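Nuclease-like protein (Chaetomium thermophilum, PDB 6GRB) is the eukaryotic junction-resolving enzyme GEN1, which binds four-way DNA junctions and probably cuts them and 5' flaps. Local coordinates at residues S12-L18 against T167-H172; L191-S196 against V212-A217; V362-R368 against E379-I385. One frame throughout, in Å; residues are numbered along the deposited sequence.

The contacts follow in chain order. Contact 1 joins two strands at the rim of the nuclease sheet, with the side chain of His172 about 12 Å from a bound magnesium ion. Contact 2 packs two helices beside the DNA, its nearest atom about 4 Å from the nucleic acid and the Ser196 side chain about 13 Å from a bound magnesium ion. Contact 3, a hairpin of the C-terminal domain, has its nearest atom about 25 Å from the DNA. Contacts 2 and 3 sit on opposite sides of the chain's centre, their centres 54 Å apart. Contacts 1 and 3 approach to about 8 Å between nearest atoms, and Asp375, in the hairpin turn, hydrogen-bonds to Ser17 and His168.

Contact 1 of 3, residues S12-L18 against T167-H172; sequences SGERISL and THVTLH
Glu14 and Leu171 form a hydrogen-bonded antiparallel pair, Leu171 N giving its proton to Glu14 O at 2.7 Å in a nearly straight bond (174°). Ile16 and Val169 make the same pair of backbone hydrogen bonds two residues on, and Leu18 N extends the pairing by reaching Thr167 O at 3.0 Å, just where helix 18-29 begins. Among the side chains, Arg15 makes the polar bond across the strands; its chain bends at CG and CD to lay the guanidinium over the backbone of His168 and Val169. From there NE bonds Thr170 OG1 at 2.9 Å, the hydroxyl sitting somewhat out of the guanidinium plane, while the outer nitrogens turn to Asp155 and Ser157. An alanine here is likely to leave the Thr170 hydroxyl without this donor and Asp155 without its charged mate. Strand 14-17 forms an edge of the mixed sheet of the nuclease core, so the contact ties the XPG N-terminal region to the I-region. A CH-pi contact follows over an imidazole face, Ser17 CB lying 4.1 Å from the His168 ring centroid; less surely, because His172 has two conformers, Gly13 CA lies over the His172 ring. The backbone of Gly13, with phi at 99°, would jam any CB against the preceding carbonyl. The face of the sheet away from Arg15 and Thr170 is apolar: Ile16 CG2 meets Val169 CG2 at 4.0 Å and Leu171 CB at 4.2 Å, and Leu21 of helix 18-29 covers all three side chains.

Contact 2 of 3, residues L191-S196 against V212-A217; sequences LVALMS and VACQAA
Helices 191-196 and 210-226, which meet through Val192, Met195, Ala213 and Ala216, follow one another in the chain in a way consistent with the helix-two-turn-helix element of this nuclease superfamily, an element that typically contacts the duplex, probably around a monovalent ion. The short segments run roughly antiparallel, at 139°, with axes only 8.7 Å apart, a closeness allowed by the three alanines on the second helix. Ala213 CB is the centre of the interface: it presses on the backbone of the first helix at Val192 CA, 3.8 Å away, and is flanked by Met195 CB at 4.0 Å and by Ser196 CB. Met195 runs straight from CB to SD and then bends, which brings SD 3.8 Å from Ala216 CB with the methyl alongside. Val192 splits its branches, CG1 going to Ala213 CB and CG2 over the Ala213 carbonyl toward Ala217. Leu191 closes the far end, where CD2 touches the helix backbone at Ala217 N (3.7 Å). With no polar bond between the segments, the one notable side-chain bond is local: Ser196 OG gives its proton to Val192 O at 2.7 Å, from the carbonyl face opposite Ser196 N, which binds the same oxygen. Outside the pair, Val212 and Gln215 of helix 210-226 rest on the loop that carries Phe255, Arg256 and His259, beyond helix 237-249, while the chain after helix 191-196 runs on to the metal-binding residue Asp199.

Contact 3 of 3, residues V362-R368 against E379-I385; sequences VKGISMR and ELRVSFI
Arg381 meets Ser366 through its aliphatic base and carries its flat group elsewhere: CG lies 3.2 Å from Ser366 OG, while the guanidinium continues away from strand 364-371 into a cation-pi contact with the Trp442 ring. The Phe384 ring likewise turns from the facing strand, resting on Asp439 and Ala441, and the guanidinium of Arg368 leads away from Leu380 to salt bridges with Glu370 and Glu445. Between the strands the backbone pairing is antiparallel. Lys363 N bonds Ser383 O at 2.8 Å, and Ser383 N bonds Gly364 O. Ser383 OG, held between its own backbone N and carbonyl carbon (chi1 64°), adds a weak bond to the same Gly364 oxygen. The register then slips by one residue in a beta bulge: Ser366 and Met367 together face Arg381, whose O accepts from Ser366 N at 3.0 Å and whose N reaches Met367 O at 3.1 Å. These strands form a hairpin within the three-stranded antiparallel sheet of the Gen1 C-terminal domain, strand 377-384 lying in the middle; the layout agrees with the chromodomain-like fold described for GEN1. Side chains on one face make its hydrophobic side. Val382 CG1 packs tightly at about a right angle on Val362, 3.3 Å from its CG1, while Val382 CG2 stands 3.9 Å from Ile365 CG1. Ile365 CG2 in turn touches Leu380 CB at 3.8 Å, and Leu380 CD2 reaches the aliphatic CB of Arg368 at 3.8 Å. Trp459 and Val456 of helix 453-464 and Leu448 of helix 445-451 cover this face. At the hairpin's open end Lys363 lays CE across Ile385 CG1 and extends NZ to a salt bridge with Glu388.

Contact 1 of 3, residues S12-L18 against T167-H172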
# COMPACT_ATOMS: atom_id res chain seq x y z
N SER A 12 8.81 -11.71 9.91
CA SER A 12 9.10 -10.70 8.92
C SER A 12 7.97 -10.51 7.90
O SER A 12 7.99 -9.52 7.17
CB SER A 12 10.39 -11.04 8.20
OG SER A 12 10.36 -12.41 7.85
N GLY A 13 6.98 -11.40 7.86
CA GLY A 13 5.83 -11.25 6.99
C GLY A 13 5.96 -12.08 5.73
O GLY A 13 7.01 -12.65 5.42
N GLU A 14 4.86 -12.15 4.98
CA GLU A 14 4.82 -12.93 3.74
C GLU A 14 5.12 -12.06 2.53
O GLU A 14 4.44 -11.06 2.29
CB GLU A 14 3.46 -13.59 3.54
CG GLU A 14 3.49 -14.40 2.28
CD GLU A 14 2.17 -15.08 1.97
OE1 GLU A 14 1.10 -14.53 2.35
OE2 GLU A 14 2.24 -16.17 1.33
N ARG A 15 6.12 -12.46 1.76
CA ARG A 15 6.46 -11.76 0.53
C ARG A 15 5.44 -12.27 -0.48
O ARG A 15 5.20 -13.48 -0.56
CB ARG A 15 7.88 -12.10 0.07
CG ARG A 15 8.89 -11.00 0.31
CD ARG A 15 8.76 -9.89 -0.72
NE ARG A 15 8.69 -8.57 -0.11
CZ ARG A 15 9.35 -7.51 -0.55
NH1 ARG A 15 10.13 -7.60 -1.62
NH2 ARG A 15 9.23 -6.34 0.07
N ILE A 16 4.83 -11.38 -1.25
CA ILE A 16 3.80 -11.81 -2.18
C ILE A 16 3.71 -10.81 -3.33
O ILE A 16 3.82 -9.60 -3.13
CB ILE A 16 2.44 -11.98 -1.47
CG1 ILE A 16 1.42 -12.59 -2.42
CG2 ILE A 16 1.94 -10.65 -0.90
CD1 ILE A 16 0.06 -12.73 -1.78
N SER A 17 3.53 -11.34 -4.53
CA SER A 17 3.35 -10.53 -5.73
C SER A 17 2.12 -9.62 -5.61
O SER A 17 1.00 -10.11 -5.46
CB SER A 17 3.23 -11.46 -6.93
OG SER A 17 2.56 -10.86 -8.01
N LEU A 18 2.33 -8.31 -5.69
CA LEU A 18 1.21 -7.37 -5.67
C LEU A 18 0.17 -7.69 -6.74
O LEU A 18 -1.04 -7.56 -6.52
CB LEU A 18 1.73 -5.94 -5.85
CG LEU A 18 0.78 -4.78 -5.61
CD1 LEU A 18 -0.03 -5.01 -4.33
CD2 LEU A 18 1.57 -3.48 -5.51
N THR A 167 7.87 -5.65 -7.84
CA THR A 167 6.73 -6.51 -8.04
C THR A 167 6.09 -7.01 -6.76
O THR A 167 4.96 -7.53 -6.81
CB THR A 167 7.11 -7.74 -8.88
OG1 THR A 167 8.11 -8.50 -8.19
CG2 THR A 167 7.62 -7.32 -10.23
N HIS A 168 6.77 -6.86 -5.61
CA HIS A 168 6.38 -7.58 -4.40
C HIS A 168 6.25 -6.64 -3.22
O HIS A 168 6.86 -5.57 -3.17
CB HIS A 168 7.38 -8.70 -4.06
CG HIS A 168 7.18 -9.93 -4.89
ND1 HIS A 168 7.39 -9.96 -6.25
CD2 HIS A 168 6.74 -11.17 -4.55
CE1 HIS A 168 7.11 -11.16 -6.71
NE2 HIS A 168 6.73 -11.92 -5.70
N VAL A 169 5.39 -7.04 -2.29
CA VAL A 169 5.21 -6.39 -1.00
C VAL A 169 5.33 -7.46 0.08
O VAL A 169 5.24 -8.66 -0.18
CB VAL A 169 3.84 -5.68 -0.85
CG1 VAL A 169 3.68 -4.56 -1.89
CG2 VAL A 169 2.70 -6.70 -0.94
N THR A 170 5.50 -6.99 1.31
CA THR A 170 5.56 -7.85 2.49
C THR A 170 4.25 -7.71 3.27
O THR A 170 3.91 -6.62 3.75
CB THR A 170 6.77 -7.47 3.36
OG1 THR A 170 7.98 -7.70 2.61
CG2 THR A 170 6.81 -8.30 4.61
N LEU A 171 3.49 -8.81 3.35
CA LEU A 171 2.14 -8.81 3.92
C LEU A 171 2.21 -9.23 5.38
O LEU A 171 2.82 -10.24 5.71
CB LEU A 171 1.18 -9.75 3.18
CG LEU A 171 -0.29 -9.83 3.67
CD1 LEU A 171 -1.19 -10.25 2.51
CD2 LEU A 171 -0.55 -10.77 4.84
N HIS A 172 1.55 -8.46 6.23
CA HIS A 172 1.36 -8.82 7.62
C HIS A 172 -0.13 -8.87 7.92
O HIS A 172 -0.90 -8.02 7.45
CB HIS A 172 2.07 -7.84 8.55
CG HIS A 172 3.54 -8.07 8.65
ND1 HIS A 172 4.10 -8.97 9.53
CD2 HIS A 172 4.58 -7.50 7.99
CE1 HIS A 172 5.41 -8.95 9.41
NE2 HIS A 172 5.73 -8.07 8.48

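Contact 2 of 3, residues L191-S196 against V212-A217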
# COMPACT_ATOMS: atom_id res chain seq x y z
N LEU A 191 0.88 -2.07 24.47
CA LEU A 191 1.61 -2.12 25.73
C LEU A 191 3.11 -2.22 25.49
O LEU A 191 3.91 -1.68 26.26
CB LEU A 191 1.12 -3.30 26.59
CG LEU A 191 1.86 -3.53 27.92
CD1 LEU A 191 1.44 -2.51 28.97
CD2 LEU A 191 1.66 -4.95 28.42
N VAL A 192 3.51 -2.92 24.42
CA VAL A 192 4.92 -2.98 24.06
C VAL A 192 5.46 -1.58 23.80
O VAL A 192 6.55 -1.24 24.25
CB VAL A 192 5.12 -3.90 22.84
CG1 VAL A 192 6.55 -3.79 22.33
CG2 VAL A 192 4.77 -5.35 23.18
N ALA A 193 4.69 -0.74 23.10
CA ALA A 193 5.16 0.62 22.82
C ALA A 193 5.04 1.55 24.02
O ALA A 193 5.76 2.56 24.07
CB ALA A 193 4.41 1.23 21.64
N LEU A 194 4.13 1.27 24.96
CA LEU A 194 4.04 2.07 26.18
C LEU A 194 5.20 1.77 27.13
O LEU A 194 5.72 2.68 27.79
CB LEU A 194 2.69 1.82 26.87
CG LEU A 194 1.50 2.65 26.38
CD1 LEU A 194 1.11 2.32 24.96
CD2 LEU A 194 0.31 2.47 27.31
N MET A 195 5.62 0.50 27.21
CA MET A 195 6.70 0.07 28.09
C MET A 195 8.09 0.28 27.48
O MET A 195 8.99 0.79 28.14
CB MET A 195 6.49 -1.41 28.48
CG MET A 195 5.22 -1.71 29.28
SD MET A 195 5.02 -3.44 29.71
CE MET A 195 6.43 -3.67 30.78
N SER A 196 8.27 -0.07 26.21
CA SER A 196 9.59 -0.05 25.57
C SER A 196 9.84 1.18 24.70
O SER A 196 11.01 1.44 24.38
CB SER A 196 9.76 -1.29 24.69
OG SER A 196 9.13 -1.09 23.44
N VAL A 212 10.97 -7.98 27.57
CA VAL A 212 10.08 -8.05 28.73
C VAL A 212 8.77 -7.29 28.53
O VAL A 212 7.78 -7.62 29.19
CB VAL A 212 10.75 -7.58 30.05
CG1 VAL A 212 12.20 -8.13 30.20
CG2 VAL A 212 10.70 -6.08 30.23
N ALA A 213 8.71 -6.32 27.61
CA ALA A 213 7.40 -5.76 27.25
C ALA A 213 6.52 -6.82 26.63
O ALA A 213 5.29 -6.83 26.83
CB ALA A 213 7.56 -4.58 26.29
N CYS A 214 7.12 -7.73 25.88
CA CYS A 214 6.36 -8.72 25.12
C CYS A 214 5.86 -9.84 26.02
O CYS A 214 4.77 -10.38 25.78
CB CYS A 214 7.21 -9.27 23.99
SG CYS A 214 6.25 -10.15 22.77
N GLN A 215 6.65 -10.24 27.02
CA GLN A 215 6.15 -11.25 27.94
C GLN A 215 5.20 -10.66 28.97
O GLN A 215 4.41 -11.40 29.57
CB GLN A 215 7.32 -12.02 28.59
CG GLN A 215 8.50 -11.19 29.09
CD GLN A 215 9.85 -11.91 29.01
OE1 GLN A 215 10.05 -12.79 28.18
NE2 GLN A 215 10.78 -11.51 29.87
N ALA A 216 5.24 -9.34 29.16
CA ALA A 216 4.16 -8.65 29.87
C ALA A 216 2.87 -8.67 29.06
O ALA A 216 1.80 -9.00 29.59
CB ALA A 216 4.57 -7.20 30.17
N ALA A 217 2.95 -8.31 27.78
CA ALA A 217 1.79 -8.41 26.89
C ALA A 217 1.19 -9.81 26.93
O ALA A 217 -0.03 -9.97 27.05
CB ALA A 217 2.18 -8.02 25.47

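Contact 3 of 3, residues V362-R368 against E379-I385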
# COMPACT_ATOMS: atom_id res chain seq x y z
N VAL A 362 -7.32 -4.32 -27.97
CA VAL A 362 -6.49 -5.51 -28.01
C VAL A 362 -6.56 -6.09 -29.41
O VAL A 362 -7.65 -6.44 -29.89
CB VAL A 362 -6.97 -6.54 -26.97
CG1 VAL A 362 -6.50 -7.93 -27.34
CG2 VAL A 362 -6.54 -6.15 -25.55
N LYS A 363 -5.42 -6.20 -30.09
CA LYS A 363 -5.45 -6.76 -31.44
C LYS A 363 -5.26 -8.28 -31.47
O LYS A 363 -5.72 -8.91 -32.42
CB LYS A 363 -4.38 -6.10 -32.30
CG LYS A 363 -4.38 -4.59 -32.19
CD LYS A 363 -5.64 -3.96 -32.77
CE LYS A 363 -5.64 -2.45 -32.52
NZ LYS A 363 -6.79 -1.77 -33.16
N GLY A 364 -4.62 -8.88 -30.48
CA GLY A 364 -4.41 -10.32 -30.53
C GLY A 364 -3.76 -10.83 -29.26
O GLY A 364 -3.23 -10.07 -28.44
N ILE A 365 -3.82 -12.16 -29.12
CA ILE A 365 -3.19 -12.90 -28.04
C ILE A 365 -2.31 -13.96 -28.68
O ILE A 365 -2.71 -14.59 -29.66
CB ILE A 365 -4.23 -13.54 -27.10
CG1 ILE A 365 -5.23 -12.49 -26.61
CG2 ILE A 365 -3.55 -14.21 -25.92
CD1 ILE A 365 -6.44 -13.10 -25.91
N SER A 366 -1.11 -14.15 -28.14
CA SER A 366 -0.15 -15.06 -28.76
C SER A 366 0.39 -16.12 -27.82
O SER A 366 1.10 -17.01 -28.30
CB SER A 366 1.03 -14.28 -29.36
OG SER A 366 1.64 -13.44 -28.39
N MET A 367 0.16 -16.01 -26.52
CA MET A 367 0.75 -16.95 -25.59
C MET A 367 0.14 -16.80 -24.21
O MET A 367 -0.68 -15.94 -23.99
CB MET A 367 2.26 -16.68 -25.55
CG MET A 367 3.19 -17.75 -24.99
SD MET A 367 4.95 -17.37 -25.15
CE MET A 367 4.78 -15.97 -26.20
N ARG A 368 0.57 -17.68 -23.31
CA ARG A 368 0.13 -17.71 -21.93
C ARG A 368 1.33 -18.14 -21.09
O ARG A 368 2.21 -18.86 -21.57
CB ARG A 368 -1.03 -18.68 -21.74
CG ARG A 368 -1.07 -19.35 -20.38
CD ARG A 368 -2.50 -19.62 -19.94
NE ARG A 368 -2.56 -20.14 -18.57
CZ ARG A 368 -3.69 -20.45 -17.95
NH1 ARG A 368 -4.86 -20.30 -18.56
NH2 ARG A 368 -3.65 -20.91 -16.70
N GLU A 379 -1.12 -15.04 -17.19
CA GLU A 379 -1.08 -13.85 -18.01
C GLU A 379 -1.19 -14.25 -19.47
O GLU A 379 -0.77 -15.34 -19.86
CB GLU A 379 0.20 -13.05 -17.78
CG GLU A 379 0.26 -12.37 -16.42
CD GLU A 379 1.58 -11.64 -16.21
OE1 GLU A 379 1.55 -10.42 -15.96
OE2 GLU A 379 2.64 -12.30 -16.30
N LEU A 380 -1.77 -13.36 -20.26
CA LEU A 380 -1.88 -13.56 -21.70
C LEU A 380 -1.06 -12.49 -22.41
O LEU A 380 -1.05 -11.32 -21.99
CB LEU A 380 -3.34 -13.52 -22.15
CG LEU A 380 -4.25 -14.69 -21.69
CD1 LEU A 380 -5.66 -14.56 -22.25
CD2 LEU A 380 -3.64 -16.01 -22.10
N ARG A 381 -0.35 -12.90 -23.46
CA ARG A 381 0.50 -12.00 -24.24
C ARG A 381 -0.38 -11.26 -25.24
O ARG A 381 -0.88 -11.85 -26.20
CB ARG A 381 1.59 -12.79 -24.96
CG ARG A 381 2.59 -11.95 -25.70
CD ARG A 381 3.46 -11.18 -24.73
NE ARG A 381 4.68 -10.70 -25.39
CZ ARG A 381 5.59 -9.93 -24.81
NH1 ARG A 381 5.43 -9.54 -23.54
NH2 ARG A 381 6.67 -9.54 -25.49
N VAL A 382 -0.62 -9.98 -24.99
CA VAL A 382 -1.51 -9.22 -25.86
C VAL A 382 -0.87 -8.12 -26.70
O VAL A 382 0.05 -7.43 -26.25
CB VAL A 382 -2.67 -8.60 -25.06
CG1 VAL A 382 -3.52 -7.72 -25.96
CG2 VAL A 382 -3.52 -9.69 -24.42
N SER A 383 -1.40 -7.95 -27.90
CA SER A 383 -0.95 -6.95 -28.85
C SER A 383 -1.91 -5.79 -28.85
O SER A 383 -3.07 -5.96 -28.58
CB SER A 383 -0.86 -7.52 -30.27
OG SER A 383 -2.11 -7.91 -30.77
N PHE A 384 -1.40 -4.62 -29.20
CA PHE A 384 -2.14 -3.36 -29.17
C PHE A 384 -1.30 -2.30 -29.89
O PHE A 384 -0.09 -2.48 -30.10
CB PHE A 384 -2.45 -2.92 -27.73
CG PHE A 384 -1.23 -2.76 -26.86
CD1 PHE A 384 -0.69 -3.84 -26.19
CD2 PHE A 384 -0.62 -1.52 -26.72
CE1 PHE A 384 0.43 -3.70 -25.40
CE2 PHE A 384 0.50 -1.38 -25.92
CZ PHE A 384 1.02 -2.47 -25.26
N ILE A 385 -1.94 -1.20 -30.26
CA ILE A 385 -1.27 -0.10 -30.94
C ILE A 385 -1.10 1.04 -29.92
O ILE A 385 -2.09 1.71 -29.59
CB ILE A 385 -2.05 0.38 -32.18
CG1 ILE A 385 -2.40 -0.80 -33.10
CG2 ILE A 385 -1.23 1.44 -32.94
CD1 ILE A 385 -1.26 -1.28 -33.99